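Local structure of arginine decarboxylase, A207R protein (Paramecium bursaria Chlorella virus 1, 2NVA) at residues A46-N51 with D67-S72; I173-G178 with L211-G216; I269-R274 with L336-I341. The protein catalyses the pyridoxal 5'-phosphate-dependent decarboxylation of arginine to agmatine, as a member of the class-II Orn/Lys/Arg decarboxylase family. All coordinates share one frame; numbering follows the deposited sequence.

Contact 1: A46-N51 with D67-S72; sequences AVKCNN and DCASSS. With PL2 ((4-{[(4-{[amino(imino)methyl]amino}butyl)amino]methyl}-5-hydroxy-6-methylpyridin-3-yl)methyl dihydrogen phosphate), chain I.
K48 reaches D67 through two bends near the end of its chain, chi3 87° and chi4 60°, while D67 meets it with CG roughly anti to the backbone N (chi1 155°). The two side chains slant across one another at the C-terminal mouth of a TIM barrel, the fold type III arrangement of pyridoxal enzymes, where the strand ending at A46 runs parallel to the one carrying D67. Their charged ends form a salt bridge, with K48 NZ 3.0 Å from D67 OD1. The same carboxylate oxygen lies 3.1 Å from the pyridine N1 of PL2, the pyridoxal-agmatine adduct, so one oxygen faces both the lysine nitrogen and the pyridine nitrogen. K48 NZ itself stands over one face of that ring, 3.8 Å from PL2 C2. The lysine is a known pyridoxal 5'-phosphate ligand, and its removal from C4A is consistent with the product-bound state, in which agmatine takes the aldehyde carbon.

Backbone pairing sets the two segments side by side. V47 N donates to D67 O at 3.2 Å, prolonging the parallel pairing at A46 and D67 into the short 3-10 turn that carries K48. Water 1 receives from both K48 N and K48 NZ and donates to D67 O, tying the lysine's two ends to one carbonyl. Apolar contacts fill in: V47 CG2 touches C68 SG, and K48 CE rests 3.7 Å from A69 CB. C324 of the second subunit also packs on K48, placing the site at the dimer interface. D67 OD2 is reached indirectly, through water 2, which donates to it at 2.7 Å and accepts from K48 NZ.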
loop_
_atom_site.group_PDB
_atom_site.type_symbol
_atom_site.label_atom_id
_atom_site.label_comp_id
_atom_site.label_asym_id
_atom_site.label_seq_id
_atom_site.Cartn_x
_atom_site.Cartn_y
_atom_site.Cartn_z
ATOM N N ALA A 46 -5.613 18.058 7.576
ATOM C CA ALA A 46 -5.550 17.213 6.384
ATOM C C ALA A 46 -6.072 15.821 6.721
ATOM O O ALA A 46 -5.352 14.973 7.259
ATOM C CB ALA A 46 -4.106 17.154 5.827
ATOM N N VAL A 47 -7.350 15.614 6.413
ATOM C CA VAL A 47 -8.086 14.395 6.738
ATOM C C VAL A 47 -7.356 13.120 6.246
ATOM O O VAL A 47 -7.398 12.074 6.909
ATOM C CB VAL A 47 -9.514 14.479 6.123
ATOM C CG1 VAL A 47 -10.292 13.158 6.287
ATOM C CG2 VAL A 47 -10.290 15.667 6.757
ATOM N N LYS A 48 -6.679 13.236 5.109
ATOM C CA LYS A 48 -5.963 12.114 4.496
ATOM C C LYS A 48 -4.919 11.487 5.408
ATOM O O LYS A 48 -4.578 10.319 5.239
ATOM C CB LYS A 48 -5.286 12.561 3.190
ATOM C CG LYS A 48 -4.311 13.715 3.391
ATOM C CD LYS A 48 -3.581 14.118 2.111
ATOM C CE LYS A 48 -4.362 15.128 1.279
ATOM N NZ LYS A 48 -4.678 16.459 1.993
ATOM N N CYS A 49 -4.406 12.263 6.354
ATOM C CA CYS A 49 -3.350 11.781 7.244
ATOM C C CYS A 49 -3.866 10.731 8.238
ATOM O O CYS A 49 -3.164 9.765 8.552
ATOM C CB CYS A 49 -2.723 12.961 7.982
ATOM S SG CYS A 49 -1.316 12.538 9.042
ATOM N N ASN A 50 -5.101 10.939 8.708
ATOM C CA ASN A 50 -5.770 10.026 9.622
ATOM C C ASN A 50 -7.227 10.440 9.678
ATOM O O ASN A 50 -7.552 11.537 10.150
ATOM C CB ASN A 50 -5.149 10.088 11.024
ATOM C CG ASN A 50 -5.651 8.986 11.930
ATOM O OD1 ASN A 50 -6.753 8.481 11.748
ATOM N ND2 ASN A 50 -4.830 8.593 12.908
ATOM N N ASN A 51 -8.094 9.582 9.158
ATOM C CA ASN A 51 -9.525 9.892 9.072
ATOM C C ASN A 51 -10.364 9.213 10.157
ATOM O O ASN A 51 -11.570 9.085 10.015
ATOM C CB ASN A 51 -10.054 9.513 7.690
ATOM C CG ASN A 51 -9.697 8.085 7.311
ATOM O OD1 ASN A 51 -9.470 7.230 8.171
ATOM N ND2 ASN A 51 -9.661 7.818 6.008
ATOM N N ASP A 67 -9.096 20.128 5.510
ATOM C CA ASP A 67 -8.558 20.010 4.160
ATOM C C ASP A 67 -8.966 18.637 3.650
ATOM O O ASP A 67 -8.495 17.613 4.158
ATOM C CB ASP A 67 -7.024 20.177 4.188
ATOM C CG ASP A 67 -6.322 19.498 3.031
ATOM O OD1 ASP A 67 -5.119 19.182 3.176
ATOM O OD2 ASP A 67 -6.955 19.238 1.971
ATOM N N CYS A 68 -9.864 18.614 2.666
ATOM C CA CYS A 68 -10.319 17.356 2.085
ATOM C C CYS A 68 -9.763 17.183 0.685
ATOM O O CYS A 68 -9.704 18.141 -0.077
ATOM C CB CYS A 68 -11.843 17.307 2.031
ATOM S SG CYS A 68 -12.642 17.246 3.660
ATOM N N ALA A 69 -9.386 15.955 0.342
ATOM C CA ALA A 69 -8.704 15.663 -0.921
ATOM C C ALA A 69 -9.624 15.084 -1.986
ATOM O O ALA A 69 -9.238 15.001 -3.154
ATOM C CB ALA A 69 -7.535 14.697 -0.669
ATOM N N SER A 70 -10.823 14.674 -1.578
ATOM C CA SER A 70 -11.742 13.961 -2.461
ATOM C C SER A 70 -13.176 14.109 -1.961
ATOM O O SER A 70 -13.397 14.580 -0.833
ATOM C CB SER A 70 -11.361 12.474 -2.506
ATOM O OG SER A 70 -11.425 11.896 -1.208
ATOM N N SER A 71 -14.140 13.681 -2.771
ATOM C CA SER A 71 -15.543 13.673 -2.340
ATOM C C SER A 71 -15.775 12.741 -1.151
ATOM O O SER A 71 -16.583 13.036 -0.281
ATOM C CB SER A 71 -16.470 13.287 -3.495
ATOM O OG SER A 71 -16.154 11.992 -3.987
ATOM N N SER A 72 -15.061 11.617 -1.111
ATOM C CA SER A 72 -15.166 10.686 0.023
ATOM C C SER A 72 -14.779 11.340 1.356
ATOM O O SER A 72 -15.438 11.125 2.368
ATOM C CB SER A 72 -14.318 9.438 -0.215
ATOM O OG SER A 72 -14.379 8.579 0.923
HETATM N N1 PL2 I . -2.115 19.541 2.465
HETATM C C2 PL2 I . -1.932 18.949 1.273
HETATM C C2A PL2 I . -2.557 19.558 0.003
HETATM C C3 PL2 I . -1.164 17.778 1.218
HETATM O O3 PL2 I . -0.979 17.208 -0.003
HETATM C C4 PL2 I . -0.582 17.219 2.373
HETATM C C4A PL2 I . 0.267 15.913 2.355
HETATM C C5 PL2 I . -0.818 17.902 3.583
HETATM C C6 PL2 I . -1.587 19.051 3.593
HETATM P P PL2 I . 1.568 16.891 6.512
HETATM N N PL2 I . 0.935 15.685 1.054
HETATM C CA PL2 I . 0.994 14.254 0.725
HETATM C CG PL2 I . 1.860 11.981 1.429
HETATM O OP2 PL2 I . 3.131 16.542 6.412
HETATM O OP3 PL2 I . 0.841 15.555 7.093
HETATM O OP1 PL2 I . 1.321 18.090 7.366
HETATM O OP4 PL2 I . 1.124 17.076 4.976
HETATM C C5M PL2 I . -0.225 17.380 4.908
HETATM C CB PL2 I . 1.712 13.450 1.830
HETATM C CD PL2 I . 2.611 11.179 2.518
HETATM N NE PL2 I . 2.605 9.768 2.071
HETATM C CZ PL2 I . 2.893 8.698 2.828
HETATM N NH2 PL2 I . 2.828 7.464 2.272
HETATM N NH1 PL2 I . 3.245 8.842 4.109
HETATM O O HOH W 1 -7.209 15.482 3.398
HETATM O O HOH W 2 -6.038 17.771 -0.119
#

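Contact 2: I173-G178 with L211-G216; sequences ISFHVG and LDIGGG. With PL2 ((4-{[(4-{[amino(imino)methyl]amino}butyl)amino]methyl}-5-hydroxy-6-methylpyridin-3-yl)methyl dihydrogen phosphate), chain I.
The F175 and H176 rings each turn one face to the backbone of 211-216. I213 CA lies over a face of the F175 ring, a CH-pi contact 4.0 Å from its centroid, and G215 N stands 3.3 Å above the H176 ring, displaced toward its rim. At the edge of the imidazole, near its plane, come OP4 of PL2 and G178 O. The strands belong to a beta-alpha-beta unit of the TIM barrel, joined by helix 184-204, and their loops shape the cofactor's phosphate site.

Parallel pairing of I173 with L211 and S174 with D212 supplies the frame. D212 N donates to I173 O at 2.9 Å, and F175 N returns a longer bond of 3.3 Å to D212 O. F175 has CG between its backbone N and carbonyl carbon (chi1 59°), which lays the ring beside I213 with CZ 3.6 Å from I213 CB. Beyond D212 the regular pairing gives way to an Asx turn: D212 OD1 accepts from G214 N on its anti side but tilted well out of the carboxylate plane, and the glycine run starts here. Water 3 bridges the two loops, accepting from V177 N and donating to I213 O and G215 O.

H176 is held by both nitrogens. ND1 accepts from G178 N, which fixes the ring's rotation, and NE2 donates to the ester oxygen OP4 of PL2 at 3.1 Å. The CD2-NE2 edge thereby comes over the pyridine, on the face away from K48, with H176 CD2 3.4 Å from PL2 C4. G215, lacking a side chain, leaves room for the phosphate. G216 has backbone angles suited to glycine and supplies its N-H, which points almost straight at PL2 OP1, 2.8 Å from the nitrogen with an N-H...O angle of 178°.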
loop_
_atom_site.group_PDB
_atom_site.type_symbol
_atom_site.label_atom_id
_atom_site.label_comp_id
_atom_site.label_asym_id
_atom_site.label_seq_id
_atom_site.Cartn_x
_atom_site.Cartn_y
_atom_site.Cartn_z
ATOM N N ILE A 173 -3.252 32.340 -2.246
ATOM C CA ILE A 173 -2.098 31.579 -2.731
ATOM C C ILE A 173 -1.766 30.533 -1.676
ATOM O O ILE A 173 -1.797 30.829 -0.479
ATOM C CB ILE A 173 -0.843 32.495 -2.961
ATOM C CG1 ILE A 173 -1.163 33.681 -3.887
ATOM C CG2 ILE A 173 0.366 31.695 -3.467
ATOM C CD1 ILE A 173 -1.553 33.323 -5.326
ATOM N N SER A 174 -1.458 29.326 -2.134
ATOM C CA SER A 174 -1.003 28.258 -1.246
ATOM C C SER A 174 0.303 27.642 -1.749
ATOM O O SER A 174 0.707 27.845 -2.891
ATOM C CB SER A 174 -2.067 27.172 -1.127
ATOM O OG SER A 174 -2.131 26.406 -2.310
ATOM N N PHE A 175 0.942 26.872 -0.880
ATOM C CA PHE A 175 2.094 26.075 -1.258
ATOM C C PHE A 175 2.133 24.905 -0.292
ATOM O O PHE A 175 1.507 24.951 0.770
ATOM C CB PHE A 175 3.390 26.898 -1.165
ATOM C CG PHE A 175 3.676 27.463 0.219
ATOM C CD1 PHE A 175 4.322 26.692 1.191
ATOM C CD2 PHE A 175 3.320 28.778 0.544
ATOM C CE1 PHE A 175 4.591 27.210 2.470
ATOM C CE2 PHE A 175 3.597 29.305 1.820
ATOM C CZ PHE A 175 4.233 28.514 2.779
ATOM N N HIS A 176 2.865 23.865 -0.667
ATOM C CA HIS A 176 3.231 22.828 0.282
ATOM C C HIS A 176 4.696 22.526 0.037
ATOM O O HIS A 176 5.068 22.114 -1.066
ATOM C CB HIS A 176 2.373 21.578 0.092
ATOM C CG HIS A 176 2.379 20.672 1.285
ATOM N ND1 HIS A 176 3.529 20.388 1.990
ATOM C CD2 HIS A 176 1.383 20.001 1.909
ATOM C CE1 HIS A 176 3.245 19.562 2.985
ATOM N NE2 HIS A 176 1.950 19.307 2.953
ATOM N N VAL A 177 5.531 22.774 1.046
ATOM C CA VAL A 177 6.974 22.585 0.883
ATOM C C VAL A 177 7.356 21.112 0.767
ATOM O O VAL A 177 8.452 20.784 0.300
ATOM C CB VAL A 177 7.789 23.251 2.021
ATOM C CG1 VAL A 177 7.478 24.725 2.089
ATOM C CG2 VAL A 177 7.521 22.556 3.367
ATOM N N GLY A 178 6.464 20.227 1.193
ATOM C CA GLY A 178 6.762 18.806 1.248
ATOM C C GLY A 178 6.323 18.239 2.581
ATOM O O GLY A 178 6.289 18.958 3.587
ATOM N N LEU A 211 -3.592 33.526 2.665
ATOM C CA LEU A 211 -2.331 32.829 2.504
ATOM C C LEU A 211 -2.525 31.451 3.111
ATOM O O LEU A 211 -3.002 31.333 4.237
ATOM C CB LEU A 211 -1.190 33.561 3.212
ATOM C CG LEU A 211 0.127 32.780 3.355
ATOM C CD1 LEU A 211 0.792 32.579 1.980
ATOM C CD2 LEU A 211 1.097 33.458 4.329
ATOM N N ASP A 212 -2.174 30.412 2.363
ATOM C CA ASP A 212 -2.312 29.051 2.845
ATOM C C ASP A 212 -0.903 28.452 2.868
ATOM O O ASP A 212 -0.312 28.231 1.813
ATOM C CB ASP A 212 -3.240 28.275 1.901
ATOM C CG ASP A 212 -3.411 26.807 2.272
ATOM O OD1 ASP A 212 -2.685 26.258 3.145
ATOM O OD2 ASP A 212 -4.296 26.173 1.640
ATOM N N ILE A 213 -0.363 28.200 4.062
ATOM C CA ILE A 213 1.031 27.751 4.157
ATOM C C ILE A 213 1.180 26.219 4.085
ATOM O O ILE A 213 2.273 25.692 4.316
ATOM C CB ILE A 213 1.744 28.292 5.428
ATOM C CG1 ILE A 213 1.033 27.788 6.682
ATOM C CG2 ILE A 213 1.844 29.838 5.385
ATOM C CD1 ILE A 213 1.882 27.899 7.979
ATOM N N GLY A 214 0.091 25.519 3.763
ATOM C CA GLY A 214 0.151 24.065 3.526
ATOM C C GLY A 214 0.487 23.260 4.775
ATOM O O GLY A 214 0.186 23.700 5.884
ATOM N N GLY A 215 1.110 22.094 4.589
ATOM C CA GLY A 215 1.436 21.196 5.708
ATOM C C GLY A 215 2.927 20.972 5.919
ATOM O O GLY A 215 3.750 21.841 5.609
ATOM N N GLY A 216 3.272 19.808 6.464
ATOM C CA GLY A 216 4.662 19.395 6.574
ATOM C C GLY A 216 5.261 19.432 7.969
ATOM O O GLY A 216 6.248 18.742 8.240
HETATM N N1 PL2 I . -2.115 19.541 2.465
HETATM C C2 PL2 I . -1.932 18.949 1.273
HETATM C C2A PL2 I . -2.557 19.558 0.003
HETATM C C3 PL2 I . -1.164 17.778 1.218
HETATM O O3 PL2 I . -0.979 17.208 -0.003
HETATM C C4 PL2 I . -0.582 17.219 2.373
HETATM C C4A PL2 I . 0.267 15.913 2.355
HETATM C C5 PL2 I . -0.818 17.902 3.583
HETATM C C6 PL2 I . -1.587 19.051 3.593
HETATM P P PL2 I . 1.568 16.891 6.512
HETATM N N PL2 I . 0.935 15.685 1.054
HETATM C CA PL2 I . 0.994 14.254 0.725
HETATM C CG PL2 I . 1.860 11.981 1.429
HETATM O OP2 PL2 I . 3.131 16.542 6.412
HETATM O OP3 PL2 I . 0.841 15.555 7.093
HETATM O OP1 PL2 I . 1.321 18.090 7.366
HETATM O OP4 PL2 I . 1.124 17.076 4.976
HETATM C C5M PL2 I . -0.225 17.380 4.908
HETATM C CB PL2 I . 1.712 13.450 1.830
HETATM C CD PL2 I . 2.611 11.179 2.518
HETATM N NE PL2 I . 2.605 9.768 2.071
HETATM C CZ PL2 I . 2.893 8.698 2.828
HETATM N NH2 PL2 I . 2.828 7.464 2.272
HETATM N NH1 PL2 I . 3.245 8.842 4.109
HETATM O O HOH W 3 4.308 24.106 3.302
#

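Contact 3: I269-R274 with L336-I341; sequences IGKRVR and LPELHI
The polar part of this contact converges on K271 NZ, which forms a salt bridge with E338 OE2 at 2.8 Å, met on the anti lone pair of that oxygen. A second bond of the same ammonium, also 2.8 Å, goes to L339 O with a C=O...N angle of 161°, so the carbonyl points nearly straight at the nitrogen. K271 spans the gap because its chain is fully extended from CG anti to the backbone N (chi1 -176°) onward, crossing E338 at about a right angle. H340 CD2 adds a flank, 3.4 Å from K271 NZ.

The apolar part is carried by I341. Its CD1 packs on G270 CA at 3.9 Å, where no side chain intervenes, while CG1 touches K271 CB at 4.0 Å and CG2 lies near I269 O.

Backbone irregularity marks the same place: I269 and G270 both face F281, a classic beta bulge in the strand 262-274 of the mixed beta sheet, outside the barrel. The second subunit covers this strand too, with R272 and R274 salt-bridged to its D113 and E155.

With one carboxylate and one carbonyl gripping a buried ammonium, the lysine probably stays protonated, and it couples the strand to the loop after strand 331-337 by charge as well as by packing.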
loop_
_atom_site.group_PDB
_atom_site.type_symbol
_atom_site.label_atom_id
_atom_site.label_comp_id
_atom_site.label_asym_id
_atom_site.label_seq_id
_atom_site.Cartn_x
_atom_site.Cartn_y
_atom_site.Cartn_z
ATOM N N ILE A 269 4.365 -13.200 16.706
ATOM C CA ILE A 269 3.651 -14.408 16.318
ATOM C C ILE A 269 4.552 -15.517 15.796
ATOM O O ILE A 269 4.116 -16.662 15.710
ATOM C CB ILE A 269 2.463 -14.109 15.337
ATOM C CG1 ILE A 269 2.941 -13.556 13.993
ATOM C CG2 ILE A 269 1.441 -13.171 15.990
ATOM C CD1 ILE A 269 3.301 -14.653 12.981
ATOM N N GLY A 270 5.792 -15.173 15.445
ATOM C CA GLY A 270 6.766 -16.148 14.960
ATOM C C GLY A 270 8.176 -15.702 15.317
ATOM O O GLY A 270 8.424 -14.519 15.569
ATOM N N LYS A 271 9.103 -16.647 15.334
ATOM C CA LYS A 271 10.453 -16.363 15.811
ATOM C C LYS A 271 11.431 -17.334 15.172
ATOM O O LYS A 271 11.093 -18.489 14.940
ATOM C CB LYS A 271 10.492 -16.503 17.342
ATOM C CG LYS A 271 11.828 -16.150 18.008
ATOM C CD LYS A 271 11.741 -16.330 19.543
ATOM C CE LYS A 271 13.119 -16.110 20.195
ATOM N NZ LYS A 271 13.043 -16.206 21.692
ATOM N N ARG A 272 12.638 -16.866 14.896
ATOM C CA ARG A 272 13.673 -17.720 14.327
ATOM C C ARG A 272 14.991 -17.148 14.840
ATOM O O ARG A 272 15.216 -15.945 14.705
ATOM C CB ARG A 272 13.577 -17.642 12.789
ATOM C CG ARG A 272 14.343 -18.681 12.003
ATOM C CD ARG A 272 13.917 -18.655 10.534
ATOM N NE ARG A 272 14.038 -17.315 9.978
ATOM C CZ ARG A 272 13.221 -16.772 9.073
ATOM N NH1 ARG A 272 12.178 -17.438 8.569
ATOM N NH2 ARG A 272 13.449 -15.540 8.676
ATOM N N VAL A 273 15.837 -17.980 15.451
ATOM C CA VAL A 273 17.138 -17.526 15.929
ATOM C C VAL A 273 18.231 -18.261 15.166
ATOM O O VAL A 273 18.309 -19.497 15.209
ATOM C CB VAL A 273 17.307 -17.771 17.448
ATOM C CG1 VAL A 273 18.654 -17.215 17.950
ATOM C CG2 VAL A 273 16.137 -17.146 18.211
ATOM N N ARG A 274 19.052 -17.500 14.450
ATOM C CA ARG A 274 20.090 -18.100 13.615
ATOM C C ARG A 274 21.402 -17.381 13.825
ATOM O O ARG A 274 21.498 -16.184 13.575
ATOM C CB ARG A 274 19.705 -18.058 12.123
ATOM C CG ARG A 274 18.393 -18.781 11.843
ATOM C CD ARG A 274 18.128 -19.041 10.355
ATOM N NE ARG A 274 17.632 -17.879 9.638
ATOM C CZ ARG A 274 17.022 -17.940 8.453
ATOM N NH1 ARG A 274 16.808 -19.127 7.872
ATOM N NH2 ARG A 274 16.607 -16.828 7.870
ATOM N N LEU A 336 17.362 -5.219 21.079
ATOM C CA LEU A 336 16.213 -5.339 21.983
ATOM C C LEU A 336 16.465 -6.473 22.976
ATOM O O LEU A 336 17.236 -7.372 22.668
ATOM C CB LEU A 336 14.932 -5.644 21.178
ATOM C CG LEU A 336 14.297 -4.566 20.284
ATOM C CD1 LEU A 336 13.134 -5.164 19.477
ATOM C CD2 LEU A 336 13.827 -3.365 21.103
ATOM N N PRO A 337 15.792 -6.449 24.145
ATOM C CA PRO A 337 15.746 -7.635 24.975
ATOM C C PRO A 337 15.177 -8.784 24.129
ATOM O O PRO A 337 14.383 -8.532 23.212
ATOM C CB PRO A 337 14.755 -7.248 26.082
ATOM C CG PRO A 337 14.842 -5.755 26.165
ATOM C CD PRO A 337 15.017 -5.329 24.730
ATOM N N GLU A 338 15.580 -10.011 24.417
ATOM C CA GLU A 338 15.017 -11.151 23.713
ATOM C C GLU A 338 13.488 -11.172 23.841
ATOM O O GLU A 338 12.944 -10.971 24.933
ATOM C CB GLU A 338 15.598 -12.478 24.218
ATOM C CG GLU A 338 15.126 -13.654 23.374
ATOM C CD GLU A 338 15.785 -14.968 23.739
ATOM O OE1 GLU A 338 16.695 -14.989 24.613
ATOM O OE2 GLU A 338 15.397 -15.991 23.138
ATOM N N LEU A 339 12.801 -11.404 22.722
ATOM C CA LEU A 339 11.339 -11.483 22.733
ATOM C C LEU A 339 10.901 -12.943 22.551
ATOM O O LEU A 339 11.695 -13.781 22.109
ATOM C CB LEU A 339 10.755 -10.628 21.607
ATOM C CG LEU A 339 11.169 -9.159 21.520
ATOM C CD1 LEU A 339 10.648 -8.531 20.229
ATOM C CD2 LEU A 339 10.651 -8.404 22.714
ATOM N N HIS A 340 9.644 -13.227 22.880
ATOM C CA HIS A 340 9.086 -14.568 22.767
ATOM C C HIS A 340 7.739 -14.530 22.072
ATOM O O HIS A 340 7.024 -13.526 22.155
ATOM C CB HIS A 340 8.961 -15.191 24.155
ATOM C CG HIS A 340 10.278 -15.309 24.850
ATOM N ND1 HIS A 340 10.701 -14.410 25.799
ATOM C CD2 HIS A 340 11.308 -16.159 24.650
ATOM C CE1 HIS A 340 11.917 -14.735 26.197
ATOM N NE2 HIS A 340 12.303 -15.798 25.520
ATOM N N ILE A 341 7.396 -15.616 21.371
ATOM C CA ILE A 341 6.083 -15.692 20.743
ATOM C C ILE A 341 5.011 -15.416 21.804
ATOM O O ILE A 341 5.022 -16.036 22.863
ATOM C CB ILE A 341 5.861 -17.039 20.016
ATOM C CG1 ILE A 341 6.828 -17.138 18.824
ATOM C CG2 ILE A 341 4.417 -17.185 19.572
ATOM C CD1 ILE A 341 6.849 -18.507 18.124
#

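In the fold
From the N terminus, contact 1 comes first, bringing 67-72 back to 46-51 across 15 residues that include helix 53-61, and so joins two neighbouring barrel strands. Contact 2 follows, closing the loop around helix 184-204 to tie two further adjacent strands of the same parallel sheet. The centres of these two lie about 16 Å apart, without touching, and both reach PL2. Contact 3 comes last and ties strand 262-274 of the mixed sheet to the loop that follows strand 331-337, across 61 residues, about 38 Å from contact 1 and about 44 Å from contact 2 between centres. The three loops run in series, neither nested nor crossed. Contacts 1 and 3 both touch the second subunit.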